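Local coordinates for protein acyl-CoA dehydrogenase (Slackia heliotrinireducens, PDB 4RM7) that belongs to the acyl-CoA dehydrogenase family, whose members are typically flavoproteins with helical domains flanking a beta domain, and is a tetramer here, at residues Leu100-Gln108 and Arg227-Leu238; Glu243-Leu254 and Val302-Asp310. All blocks are in the same frame, centred on the assembly; numbering follows the deposited sequence.

Both contacts use helix 234-270, one at its start and the other a few turns further on, with centres about 23 Å apart and nearest atoms about 5 Å apart. Contact 1 lies toward the periphery and is partly buried: the loop leading into this helix from the beta domain is tied to the turn between helices 90-103 and 106-119 by hydrogen bonds to backbone groups, with a phenylalanine and a leucine packed beneath. Contact 2 is buried within the helical part of the chain, where helix 234-270 meets helix 282-311 without any hydrogen bond between the two segments and relies on small aliphatic groups and a tyrosine pair.

Contact 1 (Leu100-Gln108 and Arg227-Leu238); sequences LEAFASSAQ and RLKGSSKGFSQL
Gln108 grips the backbone of the 227-238 loop with both ends of its amide. NE2 donates to Arg227 O at 3.0 Å, with that oxygen lying in the amide plane, while OE1 receives Lys229 N at 3.2 Å. OE1 also accepts from Ser105 N within its own turn, so one backbone N-H from each segment converges on this oxygen. Further along the loop, Ala102 O near the end of helix 90-103 takes two bonds from Ser232: the backbone N approaches almost in line with the carbonyl, at 164°, and OG reaches it at 2.7 Å from above the carbonyl plane. Between these grips Gly230 passes close to the helix end, its CA 3.1 Å from Phe103 O in a CA-H...O contact.

Beneath the polar layer, Leu228 sets CD2 3.6 Å from Ala104 CB and brings CD1 against Phe103 CB. With CG anti to its carbonyl carbon (chi1 -77°), Phe103 extends its ring along the loop to the start of helix 234-270, where CZ lies 4.0 Å from Leu238 CB. Ser232 CB sits over one ring face, and Gly234 O and Leu238 N lie at the edge.

Ser105 and Gln108 form a capping box: Ser105 OG accepts from Gln108 N, and the return bond from Ser105 N holds the amide oxygen. Behind the leucine and phenylalanine stands Phe187 of strand 184-191, whose backbone bonds to Leu228. Hydrogen bonds to backbone groups thus fix the loop's course from the beta domain along the N-terminal helices, while Phe103 and Leu228 bury the most surface.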
# COMPACT_ATOMS: atom_id res chain seq x y z
N LEU A 100 5.41 37.77 11.66
CA LEU A 100 5.69 39.20 11.75
C LEU A 100 5.91 39.65 13.19
O LEU A 100 6.87 40.36 13.47
CB LEU A 100 4.56 40.03 11.13
CG LEU A 100 4.89 41.52 11.22
CD1 LEU A 100 6.10 41.79 10.39
CD2 LEU A 100 3.74 42.41 10.81
N GLU A 101 5.02 39.24 14.10
CA GLU A 101 5.13 39.63 15.50
C GLU A 101 6.45 39.18 16.11
O GLU A 101 7.10 39.94 16.83
CB GLU A 101 3.98 39.06 16.33
CG GLU A 101 2.65 39.76 16.13
CD GLU A 101 1.50 39.11 16.92
OE1 GLU A 101 1.64 37.97 17.39
OE2 GLU A 101 0.45 39.76 17.06
N ALA A 102 6.85 37.96 15.79
CA ALA A 102 8.08 37.38 16.32
C ALA A 102 9.33 38.17 15.96
O ALA A 102 10.22 38.32 16.79
CB ALA A 102 8.22 35.92 15.85
N PHE A 103 9.40 38.69 14.73
CA PHE A 103 10.66 39.26 14.25
C PHE A 103 10.71 40.78 14.22
O PHE A 103 11.77 41.37 13.96
CB PHE A 103 10.98 38.72 12.86
CG PHE A 103 11.50 37.33 12.87
CD1 PHE A 103 12.86 37.09 13.03
CD2 PHE A 103 10.65 36.25 12.73
CE1 PHE A 103 13.35 35.80 13.04
CE2 PHE A 103 11.14 34.97 12.75
CZ PHE A 103 12.49 34.74 12.91
N ALA A 104 9.59 41.43 14.48
CA ALA A 104 9.54 42.89 14.41
C ALA A 104 9.06 43.50 15.71
O ALA A 104 8.28 42.89 16.45
CB ALA A 104 8.66 43.33 13.26
N SER A 105 9.51 44.73 15.98
CA SER A 105 9.09 45.47 17.15
C SER A 105 7.60 45.75 17.14
O SER A 105 6.96 45.69 16.10
CB SER A 105 9.84 46.80 17.24
OG SER A 105 9.46 47.66 16.18
N SER A 106 7.07 46.08 18.31
CA SER A 106 5.65 46.39 18.42
C SER A 106 5.28 47.55 17.52
O SER A 106 4.26 47.52 16.83
CB SER A 106 5.31 46.69 19.87
OG SER A 106 5.83 45.68 20.71
N ALA A 107 6.13 48.58 17.50
CA ALA A 107 5.89 49.73 16.64
C ALA A 107 5.87 49.32 15.17
O ALA A 107 5.07 49.84 14.40
CB ALA A 107 6.95 50.80 16.88
N GLN A 108 6.74 48.39 14.78
CA GLN A 108 6.77 47.92 13.40
C GLN A 108 5.54 47.10 13.01
O GLN A 108 5.09 47.15 11.86
CB GLN A 108 8.03 47.08 13.14
CG GLN A 108 9.29 47.89 12.91
CD GLN A 108 10.49 47.00 12.61
OE1 GLN A 108 10.64 45.92 13.18
NE2 GLN A 108 11.35 47.46 11.69
N ARG A 227 14.56 46.99 7.75
CA ARG A 227 14.98 45.77 8.43
C ARG A 227 14.18 45.56 9.71
O ARG A 227 13.96 46.50 10.49
CB ARG A 227 16.47 45.80 8.76
CG ARG A 227 17.04 44.46 9.17
CD ARG A 227 18.13 44.60 10.22
NE ARG A 227 19.20 45.50 9.79
CZ ARG A 227 20.25 45.11 9.07
NH1 ARG A 227 21.18 45.99 8.73
NH2 ARG A 227 20.35 43.84 8.69
N LEU A 228 13.73 44.32 9.93
CA LEU A 228 12.96 44.01 11.13
C LEU A 228 13.89 43.95 12.33
O LEU A 228 14.89 43.23 12.31
CB LEU A 228 12.20 42.69 10.97
CG LEU A 228 11.00 42.60 10.02
CD1 LEU A 228 10.12 41.40 10.39
CD2 LEU A 228 10.19 43.89 10.00
N LYS A 229 13.57 44.73 13.36
CA LYS A 229 14.33 44.77 14.59
C LYS A 229 13.49 44.18 15.71
O LYS A 229 12.74 44.90 16.36
CB LYS A 229 14.73 46.21 14.94
CG LYS A 229 15.04 47.07 13.72
CD LYS A 229 15.80 48.34 14.09
CE LYS A 229 17.24 48.02 14.50
NZ LYS A 229 17.89 49.11 15.30
N GLY A 230 13.60 42.87 15.92
CA GLY A 230 12.71 42.19 16.84
C GLY A 230 13.37 41.40 17.95
O GLY A 230 14.60 41.32 18.03
N SER A 231 12.54 40.84 18.83
CA SER A 231 13.00 40.00 19.92
C SER A 231 13.63 38.71 19.39
O SER A 231 14.71 38.30 19.81
CB SER A 231 11.85 39.67 20.88
OG SER A 231 10.78 39.05 20.20
N SER A 232 12.94 38.07 18.44
CA SER A 232 13.39 36.81 17.86
C SER A 232 14.48 37.00 16.80
O SER A 232 14.50 37.99 16.06
CB SER A 232 12.20 36.08 17.24
OG SER A 232 11.09 36.08 18.12
N LYS A 233 15.38 36.02 16.72
CA LYS A 233 16.52 36.11 15.82
C LYS A 233 16.93 34.75 15.26
O LYS A 233 16.89 33.73 15.97
CB LYS A 233 17.71 36.78 16.53
CG LYS A 233 17.61 38.29 16.60
CD LYS A 233 18.56 38.87 17.61
CE LYS A 233 18.33 40.36 17.81
NZ LYS A 233 19.32 40.94 18.77
N GLY A 234 17.32 34.74 13.99
CA GLY A 234 18.00 33.61 13.39
C GLY A 234 17.05 32.59 12.81
O GLY A 234 15.85 32.64 13.07
N PHE A 235 17.61 31.66 12.03
CA PHE A 235 16.82 30.61 11.39
C PHE A 235 16.09 29.79 12.43
O PHE A 235 14.95 29.40 12.23
CB PHE A 235 17.70 29.69 10.55
CG PHE A 235 18.82 30.38 9.84
CD1 PHE A 235 18.73 30.66 8.49
CD2 PHE A 235 19.99 30.73 10.53
CE1 PHE A 235 19.78 31.30 7.84
CE2 PHE A 235 21.03 31.36 9.89
CZ PHE A 235 20.93 31.64 8.54
N SER A 236 16.78 29.53 13.54
CA SER A 236 16.24 28.76 14.66
C SER A 236 14.83 29.21 15.00
O SER A 236 13.90 28.40 15.07
CB SER A 236 17.14 28.88 15.89
OG SER A 236 17.49 30.24 16.14
N GLN A 237 14.67 30.51 15.18
CA GLN A 237 13.37 31.07 15.49
C GLN A 237 12.36 30.92 14.35
O GLN A 237 11.20 30.60 14.58
CB GLN A 237 13.51 32.54 15.88
CG GLN A 237 13.24 32.78 17.35
CD GLN A 237 11.82 32.38 17.74
OE1 GLN A 237 11.62 31.48 18.56
NE2 GLN A 237 10.83 33.06 17.16
N LEU A 238 12.82 31.17 13.13
CA LEU A 238 11.96 31.04 11.96
C LEU A 238 11.48 29.61 11.82
O LEU A 238 10.30 29.35 11.62
CB LEU A 238 12.71 31.47 10.70
CG LEU A 238 11.95 31.34 9.38
CD1 LEU A 238 10.72 32.24 9.38
CD2 LEU A 238 12.86 31.67 8.21

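Contact 2 (Glu243-Leu254 and Val302-Asp310); sequences EYGRVFTCAAAL and VYGAAREYD
Segments 243-254 and 302-310, parts of helices 234-270 and 282-311, run roughly antiparallel, their axes 10.1 Å apart at closest approach and inclined at 146°, with Ala251 and Val302 nearest in the backbone. Near this point Val302 lays its two methyls against different residues of the opposing helix: CG2 meets Cys250 CB at 3.8 Å, and CG1 lies 4.1 Å from Ala251 CB. The split follows from chi1 of 176°, which puts CG1 anti to the backbone N and CG2 anti to the carbonyl carbon. Val247 reaches across more loosely, CG1 lying 4.4 Å from Ala306 CB and CG2 4.3 Å from Tyr309 CE2. Toward the other end, Leu254 CD2 approaches Tyr303 CE2 obliquely.

Tyr309 buries more surface in this contact than any other residue, and its ring meets that of Tyr244. The centroids are 4.6 Å apart and the planes inclined at 33°, an oblique meeting in which each ring has an atom of the other over one face, offset toward the rim: Tyr244 CE1 over Tyr309, and Tyr309 CZ over Tyr244. The phenol oxygen OH of Tyr244 comes within 3.5 Å of Tyr309 CE1. The Tyr309 hydroxyl continues past this pair to Glu243, where OH lies 3.5 Å from the aliphatic CB.

Other elements close around the interface. His314 stacks on Tyr309, Phe71 of helix 70-84 meets Tyr303 edge-to-face, and Met322 and Lys323 of helix 316-341 touch Cys250. This is the packing of the C-terminal helical bundle of the acyl-CoA dehydrogenase fold. Since no hydrogen bond links the two segments, their association rests on shape and apolar contact, with small residues meeting Val302 at one level and broad aromatic faces filling the wider separation at another.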
# COMPACT_ATOMS: atom_id res chain seq x y z
N GLU A 243 6.91 25.36 11.95
CA GLU A 243 6.22 24.17 12.42
C GLU A 243 4.72 24.44 12.66
O GLU A 243 3.88 23.61 12.33
CB GLU A 243 6.89 23.64 13.67
CG GLU A 243 8.27 23.06 13.37
CD GLU A 243 8.91 22.40 14.57
OE1 GLU A 243 8.26 21.53 15.19
OE2 GLU A 243 10.08 22.74 14.89
N TYR A 244 4.38 25.60 13.21
CA TYR A 244 2.98 25.99 13.29
C TYR A 244 2.33 25.89 11.91
O TYR A 244 1.20 25.43 11.77
CB TYR A 244 2.82 27.41 13.83
CG TYR A 244 3.25 27.57 15.26
CD1 TYR A 244 2.42 27.18 16.29
CD2 TYR A 244 4.49 28.10 15.58
CE1 TYR A 244 2.81 27.32 17.61
CE2 TYR A 244 4.89 28.25 16.89
CZ TYR A 244 4.05 27.86 17.91
OH TYR A 244 4.43 28.01 19.22
N GLY A 245 3.06 26.31 10.88
CA GLY A 245 2.52 26.26 9.53
C GLY A 245 2.17 24.84 9.11
O GLY A 245 1.22 24.63 8.36
N ARG A 246 2.93 23.87 9.60
CA ARG A 246 2.64 22.48 9.31
C ARG A 246 1.36 22.02 10.02
O ARG A 246 0.57 21.28 9.45
CB ARG A 246 3.80 21.59 9.72
CG ARG A 246 5.03 21.86 8.93
CD ARG A 246 6.10 20.86 9.14
NE ARG A 246 7.31 21.32 8.48
CZ ARG A 246 8.47 21.49 9.09
NH1 ARG A 246 8.60 21.22 10.38
NH2 ARG A 246 9.51 21.92 8.40
N VAL A 247 1.16 22.48 11.26
CA VAL A 247 -0.06 22.11 11.96
C VAL A 247 -1.29 22.68 11.22
O VAL A 247 -2.26 21.96 10.97
CB VAL A 247 -0.04 22.59 13.42
CG1 VAL A 247 -1.28 22.08 14.13
CG2 VAL A 247 1.23 22.06 14.13
N PHE A 248 -1.21 23.95 10.86
CA PHE A 248 -2.24 24.61 10.07
C PHE A 248 -2.55 23.86 8.79
O PHE A 248 -3.72 23.64 8.47
CB PHE A 248 -1.82 26.03 9.74
CG PHE A 248 -1.78 26.94 10.92
CD1 PHE A 248 -2.36 26.54 12.12
CD2 PHE A 248 -1.17 28.18 10.84
CE1 PHE A 248 -2.33 27.38 13.21
CE2 PHE A 248 -1.13 29.03 11.94
CZ PHE A 248 -1.71 28.63 13.13
N THR A 249 -1.52 23.48 8.07
CA THR A 249 -1.70 22.81 6.79
C THR A 249 -2.35 21.45 6.97
O THR A 249 -3.22 21.04 6.19
CB THR A 249 -0.36 22.67 6.07
OG1 THR A 249 0.03 23.95 5.59
CG2 THR A 249 -0.48 21.75 4.89
N CYS A 250 -1.97 20.76 8.03
CA CYS A 250 -2.55 19.45 8.29
C CYS A 250 -4.01 19.58 8.74
O CYS A 250 -4.86 18.78 8.32
CB CYS A 250 -1.70 18.68 9.30
SG CYS A 250 -0.10 18.20 8.55
N ALA A 251 -4.32 20.59 9.54
CA ALA A 251 -5.70 20.86 9.91
C ALA A 251 -6.56 21.16 8.66
O ALA A 251 -7.72 20.73 8.57
CB ALA A 251 -5.77 22.01 10.91
N ALA A 252 -6.00 21.89 7.70
CA ALA A 252 -6.71 22.15 6.46
C ALA A 252 -6.91 20.86 5.68
O ALA A 252 -7.98 20.65 5.11
CB ALA A 252 -5.95 23.19 5.59
N ALA A 253 -5.89 20.01 5.65
CA ALA A 253 -5.99 18.76 4.90
C ALA A 253 -7.09 17.87 5.50
O ALA A 253 -7.89 17.26 4.78
CB ALA A 253 -4.67 18.06 4.91
N LEU A 254 -7.13 17.83 6.82
CA LEU A 254 -8.10 17.03 7.55
C LEU A 254 -9.52 17.52 7.25
O LEU A 254 -10.44 16.74 6.97
CB LEU A 254 -7.79 17.11 9.04
CG LEU A 254 -8.84 16.58 10.01
CD1 LEU A 254 -9.07 15.08 9.78
CD2 LEU A 254 -8.40 16.89 11.44
N VAL A 302 -3.19 15.55 14.42
CA VAL A 302 -3.28 17.00 14.37
C VAL A 302 -3.66 17.57 15.75
O VAL A 302 -2.94 18.40 16.31
CB VAL A 302 -4.27 17.45 13.30
CG1 VAL A 302 -4.42 18.96 13.32
CG2 VAL A 302 -3.76 17.00 11.95
N TYR A 303 -4.74 17.06 16.33
CA TYR A 303 -5.16 17.50 17.66
C TYR A 303 -4.11 17.26 18.73
O TYR A 303 -3.97 18.06 19.67
CB TYR A 303 -6.45 16.81 18.10
CG TYR A 303 -7.69 17.24 17.37
CD1 TYR A 303 -8.96 16.82 17.80
CD2 TYR A 303 -7.63 18.07 16.25
CE1 TYR A 303 -10.11 17.21 17.14
CE2 TYR A 303 -8.80 18.45 15.56
CZ TYR A 303 -10.03 18.00 16.02
OH TYR A 303 -11.18 18.38 15.40
N GLY A 304 -3.39 16.15 18.61
CA GLY A 304 -2.39 15.82 19.62
C GLY A 304 -1.23 16.82 19.55
O GLY A 304 -0.82 17.37 20.57
N ALA A 305 -0.73 17.07 18.35
CA ALA A 305 0.38 18.01 18.18
C ALA A 305 -0.04 19.38 18.67
O ALA A 305 0.72 20.07 19.34
CB ALA A 305 0.84 18.08 16.71
N ALA A 306 -1.28 19.77 18.37
CA ALA A 306 -1.76 21.08 18.77
C ALA A 306 -1.91 21.20 20.29
O ALA A 306 -1.55 22.22 20.88
CB ALA A 306 -3.07 21.39 18.10
N ARG A 307 -2.43 20.16 20.92
CA ARG A 307 -2.65 20.23 22.36
C ARG A 307 -1.31 20.22 23.10
O ARG A 307 -1.18 20.84 24.15
CB ARG A 307 -3.57 19.09 22.84
CG ARG A 307 -5.05 19.29 22.49
CD ARG A 307 -5.94 18.16 23.05
NE ARG A 307 -7.31 18.56 23.36
CZ ARG A 307 -8.39 17.80 23.12
NH1 ARG A 307 -8.28 16.60 22.56
NH2 ARG A 307 -9.61 18.24 23.44
N GLU A 308 -0.30 19.54 22.55
CA GLU A 308 1.07 19.60 23.10
C GLU A 308 1.58 21.03 23.22
O GLU A 308 2.11 21.42 24.26
CB GLU A 308 2.06 18.82 22.24
CG GLU A 308 2.30 17.40 22.68
CD GLU A 308 3.34 16.70 21.81
OE1 GLU A 308 3.82 17.31 20.83
OE2 GLU A 308 3.70 15.54 22.12
N TYR A 309 1.45 21.81 22.16
CA TYR A 309 1.88 23.20 22.22
C TYR A 309 1.21 23.91 23.37
O TYR A 309 1.85 24.60 24.15
CB TYR A 309 1.57 23.95 20.94
CG TYR A 309 2.63 23.85 19.88
CD1 TYR A 309 3.78 24.63 19.93
CD2 TYR A 309 2.46 22.98 18.80
CE1 TYR A 309 4.74 24.53 18.94
CE2 TYR A 309 3.40 22.90 17.79
CZ TYR A 309 4.53 23.66 17.86
OH TYR A 309 5.45 23.54 16.86
N ASP A 310 -0.10 23.73 23.49
CA ASP A 310 -0.86 24.51 24.44
C ASP A 310 -0.50 24.10 25.87
O ASP A 310 -0.65 24.90 26.78
CB ASP A 310 -2.36 24.36 24.18
CG ASP A 310 -2.79 24.94 22.81
OD1 ASP A 310 -2.08 25.78 22.22
OD2 ASP A 310 -3.88 24.55 22.33